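Local coordinates for hypothetical protein PA0094 (PDB 1TU1) that plays an essential role in delivering the toxin Tse6 to target cells, as a homodimer that acts in loading Tse6 onto VgrG1a, at residues N25-P30 and F40-D45; L100-V105 and I115-T120. All coordinates share one frame; numbering follows the deposited sequence. Where two conformers were deposited one is given.

Contact 1: residues N25-P30 and F40-D45; sequences NIFKLP and FVISRD
The side chains of Phe27 and Phe40 lie side by side on one face of the sheet, and Phe27 CD2 reaches the edge of the Phe40 ring, 4.0 Å from Phe40 CD2. The edge of the Phe27 ring also receives the backbone oxygen of Phe40, 3.6 Å from Phe27 CD2, and more loosely the CD1 methyl of Ile42. Tyr6 of the second subunit packs edge-to-face with Phe27. With CG of Phe40 anti to the backbone N (chi1 176°) and CG of Phe27 anti to its carbonyl carbon, the two CD2 atoms are brought together. Beside this pair, Leu29, in one of its two conformers, brings its CD1 branch across to Phe40 CB, and Met136 of helix 125-137 also packs on Phe40.

At the other end the guanidinium of Arg44 turns its edge to Asn25, with the amide plane inclined 49° to its own. Its main polar partner is across the dimer interface, a salt bridge from NH2 to Glu10 of the second subunit. On the opposite face of the sheet from the phenylalanines, Ile26 CG1 lies 4.3 Å from Val41 CG2.

The backbones are joined by paired hydrogen bonds at Asn25–Ile42 and Phe27–Phe40. The bond from Phe40 N to Phe27 O is 2.8 Å long and nearly straight at 168°, and between the two hydrogen-bonded pairs Val41 CA makes a CA-H...O contact to Asn25 O. Phe27 and Lys28 pair in turn with an antiparallel strand of the second subunit, so this is a β hairpin whose outer strand carries a continuous sheet through the homodimer interface.

Contact 2: residues L100-V105 and I115-T120; sequences LMLRQV and ITTLTT
Gln104 and Thr117 run side by side and point the same way, joined at their ends by a 3.0 Å hydrogen bond from Gln104 NE2 to Thr117 OG1. The acceptor lies in the amide plane and the N-H is nearly straight toward it (166°). An extended glutamine chain, with CG anti to the backbone N (chi1 -166°), carries the amide there; its OE1 is bound by the hydroxyl of Tyr91.

On the same face Leu102 and Thr119 are also aligned, the CD1 methyl of Leu102 3.8 Å from Thr119 CG2, while its CD2 branch slants over to Thr117 CG2. These pairs belong to an antiparallel β hairpin, strands 98-107 and 113-120, at the middle of the sheet of this DcrB-family protein; helix 125-137 packs on the face bearing Met101, Arg103 and Thr116.

There Val105 and Thr116 stand alongside each other, Thr116 OG1 lying 3.5 Å from Val105 CB. That hydroxyl is hydrogen-bonded to a water, which donates a 2.7 Å bond to Arg103 O. The carbonyl thus has two partners, since Leu118 N also binds it. The far end of the Arg103 side chain leads away from strand 115-120, and its guanidinium forms salt bridges with Asp90 and Glu129.

Overall arrangement
From the N terminus, the chain first forms the two-stranded sheet 3-7 and 11-16, then enters the main sheet at strand 25-29. Contact 1 closes the loop between that strand and 38-45. Helix 53-67 and strands 72-81 and 84-95 follow before contact 2 closes a second hairpin, 98-107 with 113-120. The two are in series, neither nested nor crossed, with centres about 9 Å apart. They join because strand 113-120 returns beside 38-45: Ser43 N to Ile115 O and Val41 O to Thr117 N are probable hydrogen bonds, and Phe40 packs on Thr116. The chain's outermost strand 25-29 is thereby tied to the middle of the sheet.

Contact 1: residues N25-P30 and F40-D45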
loop_
_atom_site.group_PDB
_atom_site.type_symbol
_atom_site.label_atom_id
_atom_site.label_comp_id
_atom_site.label_asym_id
_atom_site.label_seq_id
_atom_site.Cartn_x
_atom_site.Cartn_y
_atom_site.Cartn_z
ATOM N N ASN A 25 -2.186 1.334 2.570
ATOM C CA ASN A 25 -2.087 0.551 3.800
ATOM C C ASN A 25 -3.427 -0.063 4.100
ATOM O O ASN A 25 -4.449 0.620 4.054
ATOM C CB ASN A 25 -1.608 1.379 4.968
ATOM C CG ASN A 25 -0.267 2.019 4.708
ATOM O OD1 ASN A 25 0.788 1.373 4.826
ATOM N ND2 ASN A 25 -0.298 3.281 4.282
ATOM N N ILE A 26 -3.442 -1.365 4.383
ATOM C CA ILE A 26 -4.694 -2.092 4.514
ATOM C C ILE A 26 -4.651 -2.822 5.853
ATOM O O ILE A 26 -3.698 -3.571 6.102
ATOM C CB ILE A 26 -4.884 -3.100 3.378
ATOM C CG1 ILE A 26 -4.909 -2.390 2.005
ATOM C CG2 ILE A 26 -6.141 -3.930 3.620
ATOM C CD1 ILE A 26 -4.835 -3.323 0.833
ATOM N N PHE A 27 -5.675 -2.595 6.670
ATOM C CA PHE A 27 -5.854 -3.271 7.961
ATOM C C PHE A 27 -7.263 -3.862 8.050
ATOM O O PHE A 27 -8.242 -3.225 7.682
ATOM C CB PHE A 27 -5.590 -2.321 9.122
ATOM C CG PHE A 27 -4.228 -1.744 9.102
ATOM C CD1 PHE A 27 -3.162 -2.441 9.626
ATOM C CD2 PHE A 27 -3.991 -0.500 8.495
ATOM C CE1 PHE A 27 -1.891 -1.921 9.595
ATOM C CE2 PHE A 27 -2.724 0.019 8.467
ATOM C CZ PHE A 27 -1.677 -0.674 9.008
ATOM N N LYS A 28 -7.358 -5.127 8.459
ATOM C CA LYS A 28 -8.646 -5.764 8.651
ATOM C C LYS A 28 -8.909 -5.858 10.148
ATOM O O LYS A 28 -8.095 -6.389 10.880
ATOM C CB LYS A 28 -8.681 -7.164 8.031
ATOM C CG LYS A 28 -8.343 -7.187 6.539
ATOM C CD LYS A 28 -9.250 -6.273 5.757
ATOM C CE LYS A 28 -9.058 -6.423 4.261
ATOM N NZ LYS A 28 -9.441 -7.778 3.807
ATOM N N LEU A 29 -10.044 -5.320 10.562
ATOM C CA LEU A 29 -10.488 -5.324 11.957
ATOM C C LEU A 29 -11.294 -6.611 12.165
ATOM O O LEU A 29 -12.324 -6.764 11.550
ATOM C CB LEU A 29 -11.379 -4.125 12.256
ATOM C CG LEU A 29 -10.691 -2.762 12.392
ATOM C CD1 LEU A 29 -10.242 -2.237 11.005
ATOM C CD2 LEU A 29 -11.627 -1.765 13.080
ATOM N N PRO A 30 -10.842 -7.502 13.040
ATOM C CA PRO A 30 -11.424 -8.852 13.154
ATOM C C PRO A 30 -12.920 -8.873 13.418
ATOM O O PRO A 30 -13.434 -8.030 14.159
ATOM C CB PRO A 30 -10.676 -9.476 14.346
ATOM C CG PRO A 30 -9.959 -8.347 15.042
ATOM C CD PRO A 30 -9.750 -7.279 14.003
ATOM N N PHE A 40 -9.826 -0.949 7.354
ATOM C CA PHE A 40 -9.336 0.414 7.585
ATOM C C PHE A 40 -8.165 0.566 6.625
ATOM O O PHE A 40 -7.157 -0.144 6.753
ATOM C CB PHE A 40 -8.883 0.580 9.013
ATOM C CG PHE A 40 -8.279 1.922 9.322
ATOM C CD1 PHE A 40 -9.056 3.067 9.283
ATOM C CD2 PHE A 40 -6.906 2.040 9.601
ATOM C CE1 PHE A 40 -8.503 4.325 9.587
ATOM C CE2 PHE A 40 -6.328 3.296 9.894
ATOM C CZ PHE A 40 -7.128 4.441 9.872
ATOM N N VAL A 41 -8.314 1.483 5.672
ATOM C CA VAL A 41 -7.405 1.602 4.545
ATOM C C VAL A 41 -6.873 3.052 4.454
ATOM O O VAL A 41 -7.638 4.008 4.551
ATOM C CB VAL A 41 -8.118 1.223 3.251
ATOM C CG1 VAL A 41 -7.307 1.588 2.033
ATOM C CG2 VAL A 41 -8.485 -0.260 3.242
ATOM N N ILE A 42 -5.567 3.184 4.296
ATOM C CA ILE A 42 -4.924 4.486 4.106
ATOM C C ILE A 42 -4.473 4.572 2.677
ATOM O O ILE A 42 -3.716 3.688 2.199
ATOM C CB ILE A 42 -3.740 4.656 5.039
ATOM C CG1 ILE A 42 -4.155 4.356 6.492
ATOM C CG2 ILE A 42 -3.165 6.101 4.922
ATOM C CD1 ILE A 42 -2.980 4.349 7.452
ATOM N N SER A 43 -4.933 5.617 2.002
ATOM C CA SER A 43 -4.628 5.884 0.610
ATOM C C SER A 43 -4.133 7.347 0.464
ATOM O O SER A 43 -4.106 8.090 1.449
ATOM C CB SER A 43 -5.831 5.617 -0.278
ATOM O OG SER A 43 -6.934 6.430 0.074
ATOM N N ARG A 44 -3.617 7.670 -0.721
ATOM C CA ARG A 44 -3.061 8.990 -1.040
ATOM C C ARG A 44 -3.734 9.525 -2.296
ATOM O O ARG A 44 -4.047 8.763 -3.219
ATOM C CB ARG A 44 -1.562 8.913 -1.339
ATOM C CG ARG A 44 -0.696 8.510 -0.177
ATOM C CD ARG A 44 -0.536 6.991 -0.046
ATOM N NE ARG A 44 0.235 6.673 1.140
ATOM C CZ ARG A 44 0.078 5.635 1.942
ATOM N NH1 ARG A 44 -0.878 4.742 1.727
ATOM N NH2 ARG A 44 0.906 5.529 2.992
ATOM N N ASP A 45 -3.892 10.858 -2.368
ATOM C CA ASP A 45 -4.506 11.492 -3.532
ATOM C C ASP A 45 -3.698 12.767 -3.835
ATOM O O ASP A 45 -3.774 13.734 -3.092
ATOM C CB ASP A 45 -5.971 11.792 -3.212
ATOM C CG ASP A 45 -6.767 12.366 -4.411
ATOM O OD1 ASP A 45 -6.187 12.698 -5.462
ATOM O OD2 ASP A 45 -8.010 12.504 -4.353
#

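Contact 2: residues L100-V105 and I115-T120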
loop_
_atom_site.group_PDB
_atom_site.type_symbol
_atom_site.label_atom_id
_atom_site.label_comp_id
_atom_site.label_asym_id
_atom_site.label_seq_id
_atom_site.Cartn_x
_atom_site.Cartn_y
_atom_site.Cartn_z
ATOM N N LEU A 100 -23.132 -0.171 2.358
ATOM C CA LEU A 100 -21.910 -0.078 3.132
ATOM C C LEU A 100 -21.853 1.261 3.837
ATOM O O LEU A 100 -22.262 2.272 3.271
ATOM C CB LEU A 100 -20.716 -0.162 2.196
ATOM C CG LEU A 100 -20.441 -1.491 1.503
ATOM C CD1 LEU A 100 -19.131 -1.328 0.794
ATOM C CD2 LEU A 100 -20.393 -2.642 2.486
ATOM N N MET A 101 -21.349 1.250 5.066
ATOM C CA MET A 101 -21.109 2.441 5.858
ATOM C C MET A 101 -19.617 2.784 5.844
ATOM O O MET A 101 -18.772 1.950 6.187
ATOM C CB MET A 101 -21.563 2.192 7.291
ATOM C CG MET A 101 -21.704 3.423 8.168
ATOM S SD MET A 101 -22.753 4.742 7.464
ATOM C CE MET A 101 -21.972 6.159 8.305
ATOM N N LEU A 102 -19.313 4.024 5.463
ATOM C CA LEU A 102 -17.950 4.540 5.412
ATOM C C LEU A 102 -17.736 5.698 6.381
ATOM O O LEU A 102 -18.597 6.573 6.530
ATOM C CB LEU A 102 -17.646 5.001 3.996
ATOM C CG LEU A 102 -17.029 3.921 3.103
ATOM C CD1 LEU A 102 -18.014 2.777 2.813
ATOM C CD2 LEU A 102 -16.567 4.537 1.824
ATOM N N ARG A 103 -16.594 5.693 7.053
ATOM C CA ARG A 103 -16.097 6.855 7.767
ATOM C C ARG A 103 -14.730 7.179 7.157
ATOM O O ARG A 103 -13.747 6.449 7.387
ATOM C CB ARG A 103 -16.000 6.570 9.255
ATOM C CG ARG A 103 -17.321 6.009 9.844
ATOM C CD ARG A 103 -17.484 6.233 11.325
ATOM N NE ARG A 103 -17.799 7.615 11.654
ATOM C CZ ARG A 103 -17.968 8.068 12.893
ATOM N NH1 ARG A 103 -17.807 7.271 13.935
ATOM N NH2 ARG A 103 -18.248 9.347 13.107
ATOM N N GLN A 104 -14.702 8.248 6.364
ATOM C CA GLN A 104 -13.591 8.604 5.486
ATOM C C GLN A 104 -13.002 9.968 5.872
ATOM O O GLN A 104 -13.705 10.981 5.863
ATOM C CB GLN A 104 -14.081 8.617 4.046
ATOM C CG GLN A 104 -12.996 8.651 2.996
ATOM C CD GLN A 104 -13.496 8.270 1.627
ATOM O OE1 GLN A 104 -14.391 8.916 1.080
ATOM N NE2 GLN A 104 -12.939 7.194 1.071
ATOM N N VAL A 105 -11.737 9.991 6.270
ATOM C CA VAL A 105 -11.076 11.221 6.690
ATOM C C VAL A 105 -10.074 11.667 5.611
ATOM O O VAL A 105 -9.227 10.887 5.156
ATOM C CB VAL A 105 -10.365 11.044 8.006
ATOM C CG1 VAL A 105 -9.668 12.360 8.454
ATOM C CG2 VAL A 105 -11.341 10.555 9.112
ATOM N N ILE A 115 -5.679 9.943 3.061
ATOM C CA ILE A 115 -7.070 9.536 3.222
ATOM C C ILE A 115 -7.129 8.262 4.036
ATOM O O ILE A 115 -6.413 7.295 3.721
ATOM C CB ILE A 115 -7.706 9.318 1.875
ATOM C CG1 ILE A 115 -7.668 10.618 1.070
ATOM C CG2 ILE A 115 -9.192 8.838 2.024
ATOM C CD1 ILE A 115 -8.189 10.521 -0.338
ATOM N N THR A 116 -7.936 8.252 5.099
ATOM C CA THR A 116 -8.202 6.987 5.831
ATOM C C THR A 116 -9.669 6.650 5.677
ATOM O O THR A 116 -10.536 7.549 5.665
ATOM C CB THR A 116 -7.844 7.080 7.314
ATOM O OG1 THR A 116 -8.776 7.942 7.993
ATOM C CG2 THR A 116 -6.465 7.706 7.526
ATOM N N THR A 117 -9.968 5.356 5.506
ATOM C CA THR A 117 -11.314 4.939 5.200
ATOM C C THR A 117 -11.640 3.705 6.038
ATOM O O THR A 117 -10.966 2.677 5.910
ATOM C CB THR A 117 -11.459 4.609 3.725
ATOM O OG1 THR A 117 -11.095 5.724 2.887
ATOM C CG2 THR A 117 -12.932 4.319 3.380
ATOM N N LEU A 118 -12.626 3.819 6.921
ATOM C CA LEU A 118 -13.214 2.645 7.583
ATOM C C LEU A 118 -14.411 2.202 6.749
ATOM O O LEU A 118 -15.295 3.005 6.452
ATOM C CB LEU A 118 -13.670 2.993 8.995
ATOM C CG LEU A 118 -14.374 1.857 9.786
ATOM C CD1 LEU A 118 -13.366 0.833 10.242
ATOM C CD2 LEU A 118 -15.093 2.439 10.980
ATOM N N THR A 119 -14.449 0.925 6.381
ATOM C CA THR A 119 -15.547 0.383 5.642
ATOM C C THR A 119 -16.178 -0.752 6.428
ATOM O O THR A 119 -15.506 -1.703 6.818
ATOM C CB THR A 119 -15.077 -0.139 4.307
ATOM O OG1 THR A 119 -14.474 0.913 3.553
ATOM C CG2 THR A 119 -16.271 -0.585 3.457
ATOM N N THR A 120 -17.479 -0.642 6.643
ATOM C CA THR A 120 -18.238 -1.647 7.380
ATOM C C THR A 120 -19.663 -1.621 6.839
ATOM O O THR A 120 -19.908 -1.034 5.796
ATOM C CB THR A 120 -18.155 -1.344 8.877
ATOM O OG1 THR A 120 -18.693 -2.430 9.630
ATOM C CG2 THR A 120 -19.037 -0.145 9.258
HETATM O O HOH W 1 -11.357 6.950 8.601
#